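Local coordinates for venom protein 51.1 (Lychas mucronatus, PDB 6ATY) that probably acts as a scorpion venom neurotoxin that lowers the action potential of myelinated nerves, at residues I3-C9 with C30-H36; C20-F26 with C35-G39. All blocks are in the same frame, centred on the assembly; numbering follows the deposited sequence. Where two conformers were deposited one is given.

Interaction 1: residues I3-C9 with C30-H36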
ATOM      1  N   ILE A   3       0.458  -2.838  -8.368  1.00 21.16           N
ATOM      2  CA  ILE A   3      -0.998  -2.516  -8.415  1.00 17.45           C
ATOM      3  C   ILE A   3      -1.349  -1.458  -7.384  1.00 15.21           C
ATOM      4  O   ILE A   3      -0.546  -1.200  -6.497  1.00 13.47           O
ATOM      5  CB  ILE A   3      -1.844  -3.772  -8.221  1.00 18.86           C
ATOM      6  CG1 ILE A   3      -1.719  -4.286  -6.784  1.00 20.57           C
ATOM      7  CG2 ILE A   3      -1.401  -4.814  -9.231  1.00 19.66           C
ATOM      8  CD1 ILE A   3      -2.934  -4.984  -6.283  1.00 23.24           C
ATOM      9  N   SER A   4      -2.450  -0.734  -7.601  1.00 15.05           N
ATOM     10  CA  SER A   4      -3.053   0.136  -6.579  1.00 16.02           C
ATOM     11  C   SER A   4      -4.262  -0.561  -6.025  1.00 14.25           C
ATOM     12  O   SER A   4      -5.012  -1.235  -6.769  1.00 15.01           O
ATOM     13  CB  SER A   4      -3.561   1.482  -7.153  1.00 18.70           C
ATOM     14  OG  SER A   4      -2.602   2.064  -7.930  1.00 25.89           O
ATOM     15  N   ILE A   5      -4.448  -0.457  -4.725  1.00 13.94           N
ATOM     16  CA  ILE A   5      -5.621  -1.037  -4.074  1.00 14.84           C
ATOM     17  C   ILE A   5      -6.628   0.021  -3.641  1.00 16.79           C
ATOM     18  O   ILE A   5      -7.629  -0.314  -3.059  1.00 17.30           O
ATOM     19  CB  ILE A   5      -5.259  -1.929  -2.881  1.00 14.95           C
ATOM     20  CG1 ILE A   5      -4.439  -1.175  -1.828  1.00 13.74           C
ATOM     21  CG2 ILE A   5      -4.504  -3.165  -3.365  1.00 15.73           C
ATOM     22  CD1 ILE A   5      -4.215  -1.994  -0.585  1.00 14.84           C
ATOM     23  N   GLY A   6      -6.376   1.291  -3.858  1.00 17.68           N
ATOM     24  CA  GLY A   6      -7.489   2.269  -3.575  1.00 23.18           C
ATOM     25  C   GLY A   6      -7.840   2.441  -2.074  1.00 23.36           C
ATOM     26  O   GLY A   6      -8.939   2.861  -1.714  1.00 30.79           O
ATOM     27  N   ILE A   7      -6.900   2.098  -1.205  1.00 18.96           N
ATOM     28  CA  ILE A   7      -6.934   2.427   0.229  1.00 16.28           C
ATOM     29  C   ILE A   7      -6.185   3.766   0.315  1.00 14.30           C
ATOM     30  O   ILE A   7      -5.126   3.943  -0.301  1.00 12.54           O
ATOM     31  CB  ILE A   7      -6.196   1.342   1.076  1.00 17.63           C
ATOM     32  CG1 ILE A   7      -6.989   0.029   1.068  1.00 19.71           C
ATOM     33  CG2 ILE A   7      -5.987   1.759   2.528  1.00 17.96           C
ATOM     34  CD1 ILE A   7      -8.441   0.162   1.506  1.00 20.80           C
ATOM     35  N   LYS A   8      -6.747   4.694   1.054  1.00 12.57           N
ATOM     36  CA  LYS A   8      -6.141   6.004   1.292  1.00 12.34           C
ATOM     37  C   LYS A   8      -5.058   5.888   2.335  1.00 10.64           C
ATOM     38  O   LYS A   8      -5.196   5.158   3.328  1.00  9.70           O
ATOM     39  CB  LYS A   8      -7.211   6.975   1.765  1.00 14.45           C
ATOM     40  CG  LYS A   8      -6.796   8.427   1.708  1.00 16.93           C
ATOM     41  CD  LYS A   8      -7.983   9.343   1.846  1.00 20.54           C
ATOM     42  CE  LYS A   8      -7.554  10.796   2.013  1.00 23.33           C
ATOM     43  NZ  LYS A   8      -6.937  11.300   0.770  1.00 27.00           N
ATOM     44  N   CYS A   9      -4.012   6.664   2.129  1.00 10.22           N
ATOM     45  CA  CYS A   9      -2.797   6.623   2.948  1.00 10.12           C
ATOM     46  C   CYS A   9      -2.097   7.984   2.957  1.00  9.49           C
ATOM     47  O   CYS A   9      -2.403   8.861   2.157  1.00  8.44           O
ATOM     48  CB  CYS A   9      -1.833   5.558   2.440  1.00 10.24           C
ATOM     49  SG  CYS A   9      -1.377   5.769   0.708  1.00 10.72           S
ATOM     50  N   CYS A  30       2.756   4.007   0.075  1.00 11.47           N
ATOM     51  CA  CYS A  30       1.849   5.069  -0.222  1.00 11.40           C
ATOM     52  C   CYS A  30       2.500   5.917  -1.324  1.00 12.53           C
ATOM     53  O   CYS A  30       3.556   6.509  -1.132  1.00 13.95           O
ATOM     54  CB  CYS A  30       1.597   5.914   1.003  1.00 11.56           C
ATOM     55  SG  CYS A  30       0.215   7.046   0.782  1.00 11.86           S
ATOM     56  N   SER A  31       1.513   6.018  -2.527  1.00 15.67           N
ATOM     57  CA  SER A  31       1.900   6.965  -3.563  1.00 17.89           C
ATOM     58  C   SER A  31       0.870   8.038  -3.690  1.00 16.71           C
ATOM     59  O   SER A  31      -0.262   7.750  -4.049  1.00 17.48           O
ATOM     60  CB  SER A  31       2.106   6.278  -4.887  1.00 20.64           C
ATOM     61  OG  SER A  31       2.535   7.241  -5.840  1.00 22.24           O
ATOM     62  N   GLY A  32       1.288   9.282  -3.434  1.00 16.81           N
ATOM     63  CA  GLY A  32       0.386  10.410  -3.312  1.00 16.90           C
ATOM     64  C   GLY A  32      -0.502  10.207  -2.092  1.00 15.91           C
ATOM     65  O   GLY A  32      -0.119  10.533  -0.958  1.00 15.19           O
ATOM     66  N   ASP A  33      -1.687   9.653  -2.323  1.00 15.41           N
ATOM     67  CA  ASP A  33      -2.545   9.290  -1.206  1.00 15.48           C
ATOM     68  C   ASP A  33      -3.235   7.952  -1.372  1.00 13.45           C
ATOM     69  O   ASP A  33      -4.224   7.728  -0.728  1.00 11.59           O
ATOM     70  CB  ASP A  33      -3.569  10.408  -0.899  1.00 18.51           C
ATOM     71  CG  ASP A  33      -4.734  10.459  -1.895  1.00 22.50           C
ATOM     72  OD1 ASP A  33      -4.650   9.891  -3.015  1.00 22.38           O
ATOM     73  OD2 ASP A  33      -5.776  11.053  -1.528  1.00 29.37           O
ATOM     74  N   THR A  34      -2.646   7.044  -2.159  1.00 12.84           N
ATOM     75  CA  THR A  34      -3.227   5.748  -2.429  1.00 13.15           C
ATOM     76  C   THR A  34      -2.197   4.663  -2.222  1.00 11.88           C
ATOM     77  O   THR A  34      -1.026   4.849  -2.615  1.00 10.94           O
ATOM     78  CB  THR A  34      -3.684   5.686  -3.896  1.00 15.50           C
ATOM     79  OG1 THR A  34      -4.534   6.819  -4.150  1.00 17.46           O
ATOM     80  CG2 THR A  34      -4.450   4.420  -4.159  1.00 16.46           C
ATOM     81  N   CYS A  35      -2.599   3.551  -1.576  1.00 10.74           N
ATOM     82  CA  CYS A  35      -1.683   2.382  -1.419  1.00 10.23           C
ATOM     83  C   CYS A  35      -1.437   1.621  -2.732  1.00 10.02           C
ATOM     84  O   CYS A  35      -2.405   1.248  -3.465  1.00  9.89           O
ATOM     85  CB  CYS A  35      -2.199   1.410  -0.375  1.00 10.69           C
ATOM     86  SG  CYS A  35      -2.104   2.007   1.322  1.00 11.00           S
ATOM     87  N   HIS A  36      -0.148   1.398  -2.994  1.00 10.24           N
ATOM     88  CA  HIS A  36       0.321   0.472  -4.033  1.00 12.14           C
ATOM     89  C   HIS A  36       0.901  -0.771  -3.395  1.00 12.89           C
ATOM     90  O   HIS A  36       1.443  -0.707  -2.272  1.00 11.83           O
ATOM     91  CB  HIS A  36       1.382   1.166  -4.880  1.00 13.55           C
ATOM     92  CG  HIS A  36       0.835   2.279  -5.701  1.00 15.68           C
ATOM     93  ND1 HIS A  36       0.866   2.277  -7.077  1.00 17.19           N
ATOM     94  CD2 HIS A  36       0.139   3.387  -5.338  1.00 17.47           C
ATOM     95  CE1 HIS A  36       0.276   3.369  -7.532  1.00 19.26           C
ATOM     96  NE2 HIS A  36      -0.185   4.058  -6.495  1.00 20.04           N
TER

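Interaction 2: residues C20-F26 with C35-G39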
ATOM      1  N   CYS A  20      -1.297  -4.399   2.057  1.00 12.12           N
ATOM      2  CA  CYS A  20      -0.883  -5.243   0.931  1.00 11.64           C
ATOM      3  C   CYS A  20      -0.645  -6.699   1.370  1.00 11.82           C
ATOM      4  O   CYS A  20      -1.035  -7.618   0.655  1.00 12.10           O
ATOM      5  CB  CYS A  20       0.368  -4.657   0.286  1.00 11.57           C
ATOM      6  SG  CYS A  20       0.029  -3.034  -0.442  1.00 10.97           S
ATOM      7  N   ARG A  21      -0.014  -6.897   2.531  1.00 12.13           N
ATOM      8  CA  ARG A  21       0.354  -8.233   2.986  1.00 12.90           C
ATOM      9  C   ARG A  21      -0.872  -9.053   3.336  1.00 12.79           C
ATOM     10  O   ARG A  21      -0.896 -10.227   3.002  1.00 12.48           O
ATOM     11  CB  ARG A  21       1.362  -8.211   4.133  1.00 14.11           C
ATOM     12  CG  ARG A  21       2.733  -7.720   3.701  1.00 14.39           C
ATOM     13  CD  ARG A  21       3.760  -7.847   4.780  1.00 14.73           C
ATOM     14  NE  ARG A  21       5.082  -7.704   4.182  1.00 14.57           N
ATOM     15  CZ  ARG A  21       6.233  -7.743   4.855  1.00 15.24           C
ATOM     16  NH1 ARG A  21       6.244  -7.898   6.155  1.00 14.48           N
ATOM     17  NH2 ARG A  21       7.395  -7.596   4.203  1.00 14.86           N
ATOM     18  N   ILE A  22      -1.901  -8.451   3.912  1.00 13.93           N
ATOM     19  CA  ILE A  22      -3.165  -9.253   4.222  1.00 15.17           C
ATOM     20  C   ILE A  22      -3.906  -9.612   2.931  1.00 15.74           C
ATOM     21  O   ILE A  22      -4.613 -10.628   2.880  1.00 16.04           O
ATOM     22  CB  ILE A  22      -4.104  -8.593   5.252  1.00 16.61           C
ATOM     23  CG1 ILE A  22      -4.722  -7.293   4.745  1.00 17.04           C
ATOM     24  CG2 ILE A  22      -3.397  -8.415   6.590  1.00 17.32           C
ATOM     25  CD1 ILE A  22      -5.856  -6.781   5.617  1.00 17.65           C
ATOM     26  N   ARG A  23      -3.615  -8.860   1.848  1.00 15.39           N
ATOM     27  CA  ARG A  23      -4.119  -9.155   0.491  1.00 16.36           C
ATOM     28  C   ARG A  23      -3.156 -10.010  -0.314  1.00 17.97           C
ATOM     29  O   ARG A  23      -3.302 -10.169  -1.550  1.00 18.97           O
ATOM     30  CB  ARG A  23      -4.412  -7.846  -0.238  1.00 16.90           C
ATOM     31  CG  ARG A  23      -5.581  -7.113   0.358  1.00 17.23           C
ATOM     32  CD  ARG A  23      -5.664  -5.748  -0.261  1.00 19.90           C
ATOM     33  NE  ARG A  23      -6.875  -5.029   0.091  1.00 21.88           N
ATOM     34  CZ  ARG A  23      -7.067  -4.313   1.202  1.00 24.24           C
ATOM     35  NH1 ARG A  23      -6.144  -4.241   2.194  1.00 22.41           N
ATOM     36  NH2 ARG A  23      -8.225  -3.669   1.328  1.00 26.66           N
ATOM     37  N   LYS A  24      -2.165 -10.582   0.372  1.00 18.04           N
ATOM     38  CA  LYS A  24      -1.225 -11.532  -0.179  1.00 19.96           C
ATOM     39  C   LYS A  24      -0.209 -10.949  -1.138  1.00 20.09           C
ATOM     40  O   LYS A  24       0.280 -11.670  -1.993  1.00 19.58           O
ATOM     41  CB  LYS A  24      -1.956 -12.777  -0.804  1.00 22.01           C
ATOM     42  CG  LYS A  24      -2.923 -13.464   0.163  1.00 23.06           C
ATOM     43  CD  LYS A  24      -3.530 -14.737  -0.393  1.00 26.64           C
ATOM     44  CE  LYS A  24      -4.335 -15.477   0.668  1.00 29.14           C
ATOM     45  NZ  LYS A  24      -4.483 -16.899   0.250  1.00 32.63           N
ATOM     46  N   TYR A  25       0.127  -9.652  -1.015  1.00 18.52           N
ATOM     47  CA  TYR A  25       1.313  -9.105  -1.648  1.00 21.01           C
ATOM     48  C   TYR A  25       2.436  -9.075  -0.627  1.00 22.90           C
ATOM     49  O   TYR A  25       2.193  -9.233   0.576  1.00 29.44           O
ATOM     50  CB  TYR A  25       1.045  -7.709  -2.233  1.00 22.18           C
ATOM     51  CG  TYR A  25      -0.025  -7.756  -3.290  1.00 25.32           C
ATOM     52  CD1 TYR A  25      -1.362  -7.634  -2.925  1.00 28.48           C
ATOM     53  CD2 TYR A  25       0.282  -7.961  -4.632  1.00 29.37           C
ATOM     54  CE1 TYR A  25      -2.371  -7.716  -3.856  1.00 30.92           C
ATOM     55  CE2 TYR A  25      -0.732  -8.051  -5.591  1.00 31.56           C
ATOM     56  CZ  TYR A  25      -2.064  -7.945  -5.172  1.00 32.93           C
ATOM     57  OH  TYR A  25      -3.127  -7.982  -6.048  1.00 39.52           O
ATOM     58  N   PHE A  26       3.668  -8.927  -1.074  1.00 20.41           N
ATOM     59  CA  PHE A  26       4.790  -8.924  -0.149  1.00 20.63           C
ATOM     60  C   PHE A  26       5.027  -7.542   0.409  1.00 20.02           C
ATOM     61  O   PHE A  26       5.479  -7.400   1.542  1.00 19.70           O
ATOM     62  CB  PHE A  26       6.088  -9.370  -0.821  1.00 23.74           C
ATOM     63  CG  PHE A  26       7.252  -9.363   0.103  1.00 24.37           C
ATOM     64  CD1 PHE A  26       7.261 -10.199   1.211  1.00 27.43           C
ATOM     65  CD2 PHE A  26       8.289  -8.465  -0.067  1.00 26.49           C
ATOM     66  CE1 PHE A  26       8.335 -10.181   2.095  1.00 27.34           C
ATOM     67  CE2 PHE A  26       9.360  -8.458   0.801  1.00 27.58           C
ATOM     68  CZ  PHE A  26       9.366  -9.307   1.891  1.00 26.24           C
ATOM     69  N   CYS A  35      -2.599   3.551  -1.576  1.00 10.74           N
ATOM     70  CA  CYS A  35      -1.683   2.382  -1.419  1.00 10.23           C
ATOM     71  C   CYS A  35      -1.437   1.621  -2.732  1.00 10.02           C
ATOM     72  O   CYS A  35      -2.405   1.248  -3.465  1.00  9.89           O
ATOM     73  CB  CYS A  35      -2.199   1.410  -0.375  1.00 10.69           C
ATOM     74  SG  CYS A  35      -2.104   2.007   1.322  1.00 11.00           S
ATOM     75  N   HIS A  36      -0.148   1.398  -2.994  1.00 10.24           N
ATOM     76  CA  HIS A  36       0.321   0.472  -4.033  1.00 12.14           C
ATOM     77  C   HIS A  36       0.901  -0.771  -3.395  1.00 12.89           C
ATOM     78  O   HIS A  36       1.443  -0.707  -2.272  1.00 11.83           O
ATOM     79  CB  HIS A  36       1.382   1.166  -4.880  1.00 13.55           C
ATOM     80  CG  HIS A  36       0.835   2.279  -5.701  1.00 15.68           C
ATOM     81  ND1 HIS A  36       0.866   2.277  -7.077  1.00 17.19           N
ATOM     82  CD2 HIS A  36       0.139   3.387  -5.338  1.00 17.47           C
ATOM     83  CE1 HIS A  36       0.276   3.369  -7.532  1.00 19.26           C
ATOM     84  NE2 HIS A  36      -0.185   4.058  -6.495  1.00 20.04           N
ATOM     85  N   CYS A  37       0.780  -1.906  -4.094  1.00 12.65           N
ATOM     86  CA  CYS A  37       1.328  -3.185  -3.600  1.00 12.90           C
ATOM     87  C   CYS A  37       2.151  -3.827  -4.697  1.00 14.31           C
ATOM     88  O   CYS A  37       1.897  -3.596  -5.880  1.00 13.04           O
ATOM     89  CB  CYS A  37       0.203  -4.160  -3.212  1.00 12.32           C
ATOM     90  SG  CYS A  37      -1.035  -3.511  -2.088  1.00 11.88           S
ATOM     91  N   SER A  38       3.161  -4.604  -4.327  1.00 16.22           N
ATOM     92  CA  SER A  38       3.815  -5.468  -5.324  1.00 18.85           C
ATOM     93  C   SER A  38       4.250  -6.770  -4.705  1.00 18.21           C
ATOM     94  O   SER A  38       4.339  -6.870  -3.463  1.00 17.47           O
ATOM     95  CB  SER A  38       5.007  -4.763  -5.965  1.00 22.60           C
ATOM     96  OG  SER A  38       5.662  -3.917  -5.047  1.00 26.61           O
ATOM     97  N   GLY A  39       4.575  -7.750  -5.546  0.50 16.17           N
ATOM     98  CA  GLY A  39       5.018  -9.038  -5.026  0.50 16.67           C
ATOM     99  C   GLY A  39       3.831  -9.790  -4.439  0.50 17.56           C
ATOM    100  O   GLY A  39       3.968 -10.554  -3.475  0.50 20.51           O
TER

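Interaction 1: residues I3-C9 with C30-H36
The imidazole of H36 carries the hydroxyl of S4 over one face, set toward the rim of the ring, with S4 OG 3.2 Å from H36 CE1. T34 O lies at the ring edge, in its plane. H36 ND1 is hydrogen-bonded to S2 OG, and the ring also meets that of Y29. S4 and H36 form an antiparallel non-hydrogen-bonded pair between the edge strand 3-8 and the central strand 34-38 of the cysteine-stabilised alpha/beta fold. K8 and T34 form the next such pair, four residues on in one strand but only two back in the other, which defines a beta bulge. C35 sits opposite the extra residues and binds on both sides of them: I5 N donates to C35 O (2.9 Å), and C35 N donates to I7 O (2.9 Å). C9 N reaches D33 O at 3.1 Å, standing 59° out of the carbonyl plane, so it uses neither lone pair. The inward face is apolar: I5 CG1 lies 3.7 Å from C35 CB, and C35 SG is itself bonded to C16 of helix 16-22. On the face of S4, H36 and T34, the extended K8 chain bends only at its last torsion (chi4 68°), bringing NZ within 2.6 Å of D33 OD2 in a salt bridge from the end of strand 3-8 to the turn that precedes strand 34-38. On the opposite, helix-facing side, the C9–C30 disulfide spans from the end of strand 3-8 past C35 to strand 27-31, and C9 CB passes 3.7 Å from C35 SG.

Interaction 2: residues C20-F26 with C35-G39
C20 and C37 bring the end of helix 16-22 against strand 34-38, their CA atoms 5.4 Å apart, and F26 meets the C-terminal G39 at a second close approach of 4.9 Å between CA atoms. The covalent link is the C20–C37 disulfide, with a chi3 of -75°. C20 SG also comes within 3.3 Å of H36 O, so the bridge lies close against the strand backbone. Y25 covers the bridge on the C37 side. With its CG anti to the carbonyl carbon, the ring turns toward the strand and sets a face on C37 CB, which stands 4.0 Å from the ring centroid and 28° off the normal, a CH-pi contact. C37 SG is farther out and oblique, an additional sulfur-aromatic contact. C20 O lies in the ring plane at an edge.

The chain leaves the helix through a Schellman motif: K24, with positive phi, is its C-prime residue, and Y25 N returns to C20 O at 2.9 Å. R21 secures this turn. Its NE donates to F26 O at 2.7 Å with a nearly straight N-H...O angle of 170°, the acceptor lying in the guanidinium plane, while NH2 stands over one face of the F26 ring, toward its rim. F26 N makes a weak hydrogen bond to S38 O (3.2 Å); a second, to G39 O, is doubtful because the last residue was deposited in two conformers. Across the contact, then, a buried disulfide, with the Y25 face on C37 CB beside it, supplies the main bond, and the polar links are weak, which suggests that the C20–C37 bridge, together with C16–C35, rather than polar bonds, holds the helix to strand 34-38.

The centres of the two interactions lie about 11 Å apart, on opposite sides of the chain's centre, and both use strand 34-38 and share C35 and H36. Along the chain, strand 3-8 comes first, then helix 16-22, strand 27-31 and finally strand 34-38, which runs between the other two strands. Interaction 1 joins the edge strand 3-8 to this central strand, and interaction 2 joins the end of the helix to it. They touch directly: I3 O is 2.8 Å from C37 N, a probable hydrogen bond, and I5 CG2 packs on C37 SG. Together with the C16–C35 disulfide, which starts from the shared C35, the bridges tie this small secreted toxin into one compact helix-on-sheet unit.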